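Local coordinates for protein dihydrofolate reductase (Enterococcus faecalis, PDB 4M7U) that catalyses the NADPH-dependent reduction of 7,8-dihydrofolate to 5,6,7,8-tetrahydrofolate, at residues 38-43 / 64-69; 12-17 / 109-114. All coordinates share one frame; numbering follows the deposited sequence.

Contact 1: residues 38-43 / 64-69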
loop_
_atom_site.group_PDB
_atom_site.type_symbol
_atom_site.label_atom_id
_atom_site.label_comp_id
_atom_site.label_asym_id
_atom_site.label_seq_id
_atom_site.Cartn_x
_atom_site.Cartn_y
_atom_site.Cartn_z
ATOM N N PHE A 38 -5.079 -5.279 10.571
ATOM C CA PHE A 38 -6.008 -4.757 9.565
ATOM C C PHE A 38 -5.427 -4.930 8.148
ATOM O O PHE A 38 -6.119 -5.317 7.207
ATOM C CB PHE A 38 -6.300 -3.278 9.833
ATOM C CG PHE A 38 -7.154 -2.623 8.776
ATOM C CD1 PHE A 38 -8.538 -2.755 8.798
ATOM C CD2 PHE A 38 -6.580 -1.862 7.773
ATOM C CE1 PHE A 38 -9.326 -2.152 7.829
ATOM C CE2 PHE A 38 -7.370 -1.247 6.797
ATOM C CZ PHE A 38 -8.738 -1.391 6.827
ATOM N N PHE A 39 -4.137 -4.643 8.023
ATOM C CA PHE A 39 -3.434 -4.714 6.751
ATOM C C PHE A 39 -3.442 -6.148 6.226
ATOM O O PHE A 39 -3.666 -6.398 5.029
ATOM C CB PHE A 39 -1.999 -4.220 6.953
ATOM C CG PHE A 39 -1.130 -4.329 5.728
ATOM C CD1 PHE A 39 -1.079 -3.295 4.804
ATOM C CD2 PHE A 39 -0.350 -5.453 5.512
ATOM C CE1 PHE A 39 -0.275 -3.383 3.687
ATOM C CE2 PHE A 39 0.453 -5.551 4.385
ATOM C CZ PHE A 39 0.492 -4.514 3.476
ATOM N N LYS A 40 -3.193 -7.101 7.112
ATOM C CA LYS A 40 -3.193 -8.489 6.673
ATOM C C LYS A 40 -4.579 -8.929 6.211
ATOM O O LYS A 40 -4.700 -9.690 5.251
ATOM C CB LYS A 40 -2.621 -9.419 7.747
ATOM C CG LYS A 40 -1.108 -9.279 7.898
ATOM C CD LYS A 40 -0.537 -10.318 8.853
ATOM C CE LYS A 40 0.819 -9.893 9.409
ATOM N NZ LYS A 40 1.297 -10.858 10.442
ATOM N N GLU A 41 -5.616 -8.426 6.872
ATOM C CA GLU A 41 -6.988 -8.747 6.496
ATOM C C GLU A 41 -7.295 -8.274 5.076
ATOM O O GLU A 41 -7.969 -8.961 4.311
ATOM C CB GLU A 41 -7.964 -8.098 7.476
ATOM C CG GLU A 41 -9.417 -8.107 7.013
ATOM C CD GLU A 41 -10.203 -9.283 7.575
ATOM O OE1 GLU A 41 -10.113 -9.528 8.803
ATOM O OE2 GLU A 41 -10.911 -9.957 6.792
ATOM N N LYS A 42 -6.772 -7.104 4.724
ATOM C CA LYS A 42 -7.040 -6.493 3.424
ATOM C C LYS A 42 -6.210 -7.096 2.288
ATOM O O LYS A 42 -6.598 -7.022 1.121
ATOM C CB LYS A 42 -6.797 -4.979 3.493
ATOM C CG LYS A 42 -7.874 -4.179 4.225
ATOM C CD LYS A 42 -9.117 -4.001 3.339
ATOM C CE LYS A 42 -10.082 -2.964 3.933
ATOM N NZ LYS A 42 -11.367 -3.529 4.449
ATOM N N THR A 43 -5.065 -7.687 2.621
ATOM C CA THR A 43 -4.188 -8.232 1.587
ATOM C C THR A 43 -4.243 -9.762 1.454
ATOM O O THR A 43 -3.878 -10.301 0.405
ATOM C CB THR A 43 -2.725 -7.770 1.772
ATOM O OG1 THR A 43 -2.250 -8.188 3.057
ATOM C CG2 THR A 43 -2.622 -6.237 1.663
ATOM N N PRO A 64 2.989 -14.775 3.633
ATOM C CA PRO A 64 2.336 -16.011 3.172
ATOM C C PRO A 64 0.892 -15.788 2.711
ATOM O O PRO A 64 0.286 -14.769 3.059
ATOM C CB PRO A 64 2.356 -16.909 4.419
ATOM C CG PRO A 64 2.593 -15.976 5.579
ATOM C CD PRO A 64 3.434 -14.859 5.035
ATOM N N ASN A 65 0.363 -16.727 1.928
ATOM C CA ASN A 65 -1.028 -16.695 1.483
ATOM C C ASN A 65 -1.492 -15.415 0.757
ATOM O O ASN A 65 -2.683 -15.095 0.761
ATOM C CB ASN A 65 -1.953 -17.008 2.664
ATOM C CG ASN A 65 -1.582 -18.305 3.361
ATOM O OD1 ASN A 65 -1.824 -19.389 2.831
ATOM N ND2 ASN A 65 -0.988 -18.202 4.551
ATOM N N ARG A 66 -0.544 -14.694 0.157
ATOM C CA ARG A 66 -0.814 -13.606 -0.794
ATOM C C ARG A 66 0.171 -13.747 -1.942
ATOM O O ARG A 66 1.230 -14.352 -1.777
ATOM C CB ARG A 66 -0.520 -12.241 -0.168
ATOM C CG ARG A 66 -1.222 -11.966 1.098
ATOM C CD ARG A 66 -0.328 -11.235 2.059
ATOM N NE ARG A 66 -1.087 -10.940 3.267
ATOM C CZ ARG A 66 -1.255 -11.794 4.271
ATOM N NH1 ARG A 66 -0.696 -12.995 4.229
ATOM N NH2 ARG A 66 -1.979 -11.440 5.322
ATOM N N THR A 67 -0.145 -13.153 -3.084
ATOM C CA THR A 67 0.860 -12.975 -4.121
ATOM C C THR A 67 1.446 -11.576 -3.946
ATOM O O THR A 67 0.699 -10.596 -3.893
ATOM C CB THR A 67 0.245 -13.092 -5.535
ATOM O OG1 THR A 67 -0.264 -14.418 -5.734
ATOM C CG2 THR A 67 1.296 -12.795 -6.613
ATOM N N THR A 68 2.770 -11.479 -3.837
ATOM C CA THR A 68 3.438 -10.179 -3.822
ATOM C C THR A 68 4.109 -9.896 -5.168
ATOM O O THR A 68 4.783 -10.774 -5.729
ATOM C CB THR A 68 4.494 -10.105 -2.720
ATOM O OG1 THR A 68 3.873 -10.324 -1.444
ATOM C CG2 THR A 68 5.194 -8.729 -2.723
ATOM N N ILE A 69 3.915 -8.688 -5.699
ATOM C CA ILE A 69 4.681 -8.238 -6.870
ATOM C C ILE A 69 5.706 -7.159 -6.465
ATOM O O ILE A 69 5.347 -6.171 -5.817
ATOM C CB ILE A 69 3.763 -7.661 -7.976
ATOM C CG1 ILE A 69 2.782 -8.725 -8.495
ATOM C CG2 ILE A 69 4.594 -7.114 -9.125
ATOM C CD1 ILE A 69 1.611 -8.139 -9.289
#
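Arg66 reaches across to the last turn of helix 33-43 and meets Thr43 and Lys40 there. Its side chain makes nearly all of the contact on the 64-69 side. The main bond runs from Arg66 NE to Thr43 OG1, 3.0 Å long and nearly straight at 167°. The hydroxyl lies in the guanidinium plane, at its edge. Thr43 OG1 accepts this N-H and gives its own proton to Phe39 O, one turn back, at 3.0 Å. The hydroxyl is therefore used both ways. Its first torsion of 59° sets OG1 between the backbone N and the carbonyl carbon, where it can serve both partners.

Arg66 NH2 points at Lys40 O, 3.2 Å away, but the bond is bent and weak. The same nitrogen lies 3.2 Å from Lys40 CB, so the lysine meets the guanidinium with the base of its chain. The two side chains cross at about a right angle. The extended lysine carries its amine away, and Lys40 NZ stays 6.1 Å from Arg66 NH2. Closer to its backbone, Arg66 CG lies 3.2 Å from Thr43 O. A bend at chi2 (141°) turns the arginine toward the helix end.

Around the contact, Arg66 also touches Ile44, and Thr43 packs on Leu48 of strand 47-51. The contact thus joins the end of the helix to the loop that enters strand 67-71. Carbonyl oxygens at a helix C-terminus carry partial negative charge, so a cationic guanidinium probably suits this place. The arginine is held by a neutral hydroxyl and, weakly, by a backbone carbonyl; no salt bridge links the two segments.

Contact 2: residues 12-17 / 109-114. With NAP (NADP nicotinamide-adenine-dinucleotide phosphate), chain B.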
loop_
_atom_site.group_PDB
_atom_site.type_symbol
_atom_site.label_atom_id
_atom_site.label_comp_id
_atom_site.label_asym_id
_atom_site.label_seq_id
_atom_site.Cartn_x
_atom_site.Cartn_y
_atom_site.Cartn_z
ATOM N N ALA A 12 -5.162 1.283 -2.691
ATOM C CA ALA A 12 -3.909 1.651 -2.035
ATOM C C ALA A 12 -4.136 1.629 -0.518
ATOM O O ALA A 12 -5.143 2.155 -0.019
ATOM C CB ALA A 12 -3.432 3.020 -2.497
ATOM N N ILE A 13 -3.221 0.995 0.211
ATOM C CA ILE A 13 -3.332 0.920 1.667
ATOM C C ILE A 13 -2.029 1.347 2.335
ATOM O O ILE A 13 -0.941 0.937 1.922
ATOM C CB ILE A 13 -3.726 -0.493 2.146
ATOM C CG1 ILE A 13 -3.951 -0.493 3.661
ATOM C CG2 ILE A 13 -2.640 -1.482 1.816
ATOM C CD1 ILE A 13 -4.619 -1.747 4.171
ATOM N N TRP A 14 -2.125 2.193 3.353
ATOM C CA TRP A 14 -0.921 2.621 4.046
ATOM C C TRP A 14 -1.256 3.195 5.401
ATOM O O TRP A 14 -2.416 3.534 5.672
ATOM C CB TRP A 14 -0.110 3.629 3.207
ATOM C CG TRP A 14 -0.652 5.028 3.174
ATOM C CD1 TRP A 14 -0.243 6.092 3.937
ATOM C CD2 TRP A 14 -1.717 5.514 2.334
ATOM N NE1 TRP A 14 -0.989 7.208 3.619
ATOM C CE2 TRP A 14 -1.895 6.879 2.652
ATOM C CE3 TRP A 14 -2.518 4.925 1.349
ATOM C CZ2 TRP A 14 -2.854 7.670 1.993
ATOM C CZ3 TRP A 14 -3.470 5.704 0.708
ATOM C CH2 TRP A 14 -3.631 7.069 1.034
ATOM N N ALA A 15 -0.234 3.266 6.251
ATOM C CA ALA A 15 -0.322 4.002 7.501
ATOM C C ALA A 15 0.672 5.149 7.418
ATOM O O ALA A 15 1.778 4.990 6.880
ATOM C CB ALA A 15 0.001 3.108 8.683
ATOM N N GLN A 16 0.276 6.308 7.935
ATOM C CA GLN A 16 1.179 7.453 8.034
ATOM C C GLN A 16 0.946 8.195 9.348
ATOM O O GLN A 16 -0.128 8.052 9.964
ATOM C CB GLN A 16 0.949 8.409 6.860
ATOM C CG GLN A 16 -0.411 9.092 6.904
ATOM C CD GLN A 16 -0.581 10.118 5.819
ATOM O OE1 GLN A 16 -0.694 9.781 4.635
ATOM N NE2 GLN A 16 -0.599 11.391 6.212
ATOM N N ASP A 17 1.936 9.004 9.749
ATOM C CA ASP A 17 1.824 9.850 10.942
ATOM C C ASP A 17 1.275 11.231 10.558
ATOM O O ASP A 17 0.985 11.473 9.386
ATOM C CB ASP A 17 3.161 9.922 11.713
ATOM C CG ASP A 17 4.158 10.918 11.126
ATOM O OD1 ASP A 17 3.918 11.485 10.015
ATOM O OD2 ASP A 17 5.216 11.126 11.789
ATOM N N VAL A 109 7.191 6.420 -4.334
ATOM C CA VAL A 109 7.170 6.429 -5.808
ATOM C C VAL A 109 6.011 5.603 -6.370
ATOM O O VAL A 109 5.294 6.043 -7.285
ATOM C CB VAL A 109 8.478 5.880 -6.413
ATOM C CG1 VAL A 109 8.356 5.785 -7.927
ATOM C CG2 VAL A 109 9.648 6.777 -6.042
ATOM N N VAL A 110 5.828 4.408 -5.816
ATOM C CA VAL A 110 4.747 3.537 -6.243
ATOM C C VAL A 110 3.382 4.174 -6.021
ATOM O O VAL A 110 2.528 4.142 -6.911
ATOM C CB VAL A 110 4.846 2.166 -5.558
ATOM C CG1 VAL A 110 3.726 1.248 -6.018
ATOM C CG2 VAL A 110 6.165 1.529 -5.916
ATOM N N PHE A 111 3.174 4.770 -4.846
ATOM C CA PHE A 111 1.891 5.449 -4.548
ATOM C C PHE A 111 1.570 6.579 -5.542
ATOM O O PHE A 111 0.471 6.648 -6.100
ATOM C CB PHE A 111 1.912 6.025 -3.129
ATOM C CG PHE A 111 1.690 5.004 -2.046
ATOM C CD1 PHE A 111 0.727 4.011 -2.180
ATOM C CD2 PHE A 111 2.425 5.061 -0.872
ATOM C CE1 PHE A 111 0.517 3.075 -1.154
ATOM C CE2 PHE A 111 2.224 4.140 0.151
ATOM C CZ PHE A 111 1.268 3.140 0.002
ATOM N N LYS A 112 2.540 7.461 -5.761
ATOM C CA LYS A 112 2.374 8.587 -6.682
ATOM C C LYS A 112 2.034 8.141 -8.115
ATOM O O LYS A 112 1.250 8.793 -8.796
ATOM C CB LYS A 112 3.645 9.434 -6.687
ATOM C CG LYS A 112 3.499 10.824 -7.288
ATOM C CD LYS A 112 4.875 11.466 -7.456
ATOM C CE LYS A 112 4.896 12.888 -6.922
ATOM N NZ LYS A 112 3.925 13.749 -7.641
ATOM N N GLU A 113 2.616 7.028 -8.566
ATOM C CA GLU A 113 2.368 6.533 -9.923
ATOM C C GLU A 113 1.069 5.802 -10.069
ATOM O O GLU A 113 0.464 5.819 -11.137
ATOM C CB GLU A 113 3.412 5.494 -10.312
ATOM C CG GLU A 113 4.799 5.960 -10.340
ATOM C CD GLU A 113 5.719 4.795 -10.551
ATOM O OE1 GLU A 113 5.557 3.773 -9.828
ATOM O OE2 GLU A 113 6.569 4.894 -11.461
ATOM N N LEU A 114 0.671 5.095 -9.018
ATOM C CA LEU A 114 -0.405 4.115 -9.157
ATOM C C LEU A 114 -1.708 4.554 -8.508
ATOM O O LEU A 114 -2.776 4.039 -8.845
ATOM C CB LEU A 114 0.054 2.740 -8.644
ATOM C CG LEU A 114 0.874 1.998 -9.717
ATOM C CD1 LEU A 114 1.652 0.832 -9.135
ATOM C CD2 LEU A 114 -0.069 1.499 -10.802
HETATM P PA NAP B . 9.613 2.625 -3.156
HETATM O O1A NAP B . 8.407 3.341 -3.840
HETATM O O2A NAP B . 9.162 1.536 -2.201
HETATM O O5B NAP B . 10.491 1.930 -4.250
HETATM C C5B NAP B . 11.057 2.686 -5.280
HETATM C C4B NAP B . 11.614 1.803 -6.352
HETATM O O4B NAP B . 10.633 0.862 -6.981
HETATM C C3B NAP B . 12.474 2.355 -7.463
HETATM O O3B NAP B . 13.709 2.909 -7.203
HETATM C C2B NAP B . 12.380 1.284 -8.484
HETATM O O2B NAP B . 13.230 0.199 -8.414
HETATM C C1B NAP B . 10.880 1.090 -8.427
HETATM N N9A NAP B . 9.795 1.475 -9.275
HETATM C C8A NAP B . 8.845 2.346 -8.932
HETATM N N7A NAP B . 8.060 2.593 -10.095
HETATM C C5A NAP B . 8.604 1.858 -11.149
HETATM C C6A NAP B . 8.228 1.742 -12.493
HETATM N N6A NAP B . 7.086 2.470 -12.982
HETATM N N1A NAP B . 8.944 0.950 -13.288
HETATM C C2A NAP B . 10.026 0.250 -12.815
HETATM N N3A NAP B . 10.403 0.366 -11.479
HETATM C C4A NAP B . 9.677 1.168 -10.685
HETATM O O3 NAP B . 10.562 3.650 -2.416
HETATM P PN NAP B . 10.130 5.064 -1.839
HETATM O O1N NAP B . 9.829 6.043 -3.017
HETATM O O2N NAP B . 8.921 4.978 -0.932
HETATM O O5D NAP B . 11.363 5.531 -0.962
HETATM C C5D NAP B . 12.159 4.518 -0.393
HETATM C C4D NAP B . 13.626 4.822 -0.145
HETATM O O4D NAP B . 14.183 6.130 -0.562
HETATM C C3D NAP B . 14.277 4.471 1.193
HETATM O O3D NAP B . 15.188 3.507 1.248
HETATM C C2D NAP B . 14.670 5.794 1.788
HETATM O O2D NAP B . 15.637 5.880 2.768
HETATM C C1D NAP B . 14.735 6.775 0.636
HETATM N N1N NAP B . 14.717 8.214 0.741
HETATM C C2N NAP B . 15.694 9.053 1.415
HETATM C C3N NAP B . 15.592 10.581 1.329
HETATM C C7N NAP B . 16.870 11.335 1.406
HETATM O O7N NAP B . 17.853 10.870 0.843
HETATM N N7N NAP B . 17.049 12.313 2.429
HETATM C C4N NAP B . 14.284 11.257 0.847
HETATM C C5N NAP B . 13.176 10.256 0.422
HETATM C C6N NAP B . 13.387 8.734 0.529
HETATM P P2B NAP B . 14.632 0.323 -9.113
HETATM O O1X NAP B . 15.427 1.506 -8.470
HETATM O O2X NAP B . 15.411 -1.003 -8.850
HETATM O O3X NAP B . 14.421 0.577 -10.587
#
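Phe111 points its ring from helix 108-114 at strand 9-17 and meets Ala12, Ile13 and Trp14. The far end of the ring does the touching. Phe111 CZ lies 3.5 Å from Trp14 CB, a close apolar approach. The two aromatic systems are tilted against each other, with planes at 54°. Their centroids, taken on the five-membered ring of Trp14, are 5.3 Å apart. Next to it, the Phe111 edge faces a backbone oxygen, with CZ 3.7 Å from Ile13 O and near the ring plane. Ala12 CB adds a looser contact at 4.2 Å from Phe111 CE1.

The indole N-H is held within the strand. Trp14 NE1 donates to Gln16 OE1 at 2.8 Å and 175°. The oxygen lies in the indole plane and receives the N-H on a lone pair. The Trp14 first torsion of 77° keeps CG between the backbone N and the carbonyl carbon. This sets the indole along the strand, where NE1 meets the Gln16 amide two residues on. Phe136 stacks on Trp14 and also meets the Phe111 ring.

The N-terminal end of the helix and Glu113 serve NADP. Val109 N gives a 3.0 Å bond to phosphate oxygen O1N, and Val110 N a weak one to O1A. The pyrophosphate thus sits at the helix N-terminus, where the helix dipole would favour its charge. Gly107 N and Ser108 N are also hydrogen-bonded to NADP. Glu113 OE2 accepts from adenine N6A at 2.9 Å. The helix thus has two chemistries: a buried, apolar aromatic seat on the central sheet, and a cofactor surface of backbone N-H groups, one carboxylate and valine methyls.

Contact 1 and contact 2 are centred 16 Å apart and reach the same central sheet. They meet through Ile13 of strand 9-17. Its side chain turns away from helix 108-114 and packs under helix 33-43: Phe39 CE1 is 3.6 Å from Ile13 CG2, and Phe38 CE2 is 3.8 Å from Ile13 CD1. Along the chain, 38-43 and 64-69 both fall inside the loop closed by 12-17 and 109-114. Only contact 2 holds NADP-binding residues. In contact 1 the Thr43 side chain is about 11 Å from that of Thr54 and about 12 Å from that of Ala15, both NADP-binding, so it lies at a remove from the cofactor.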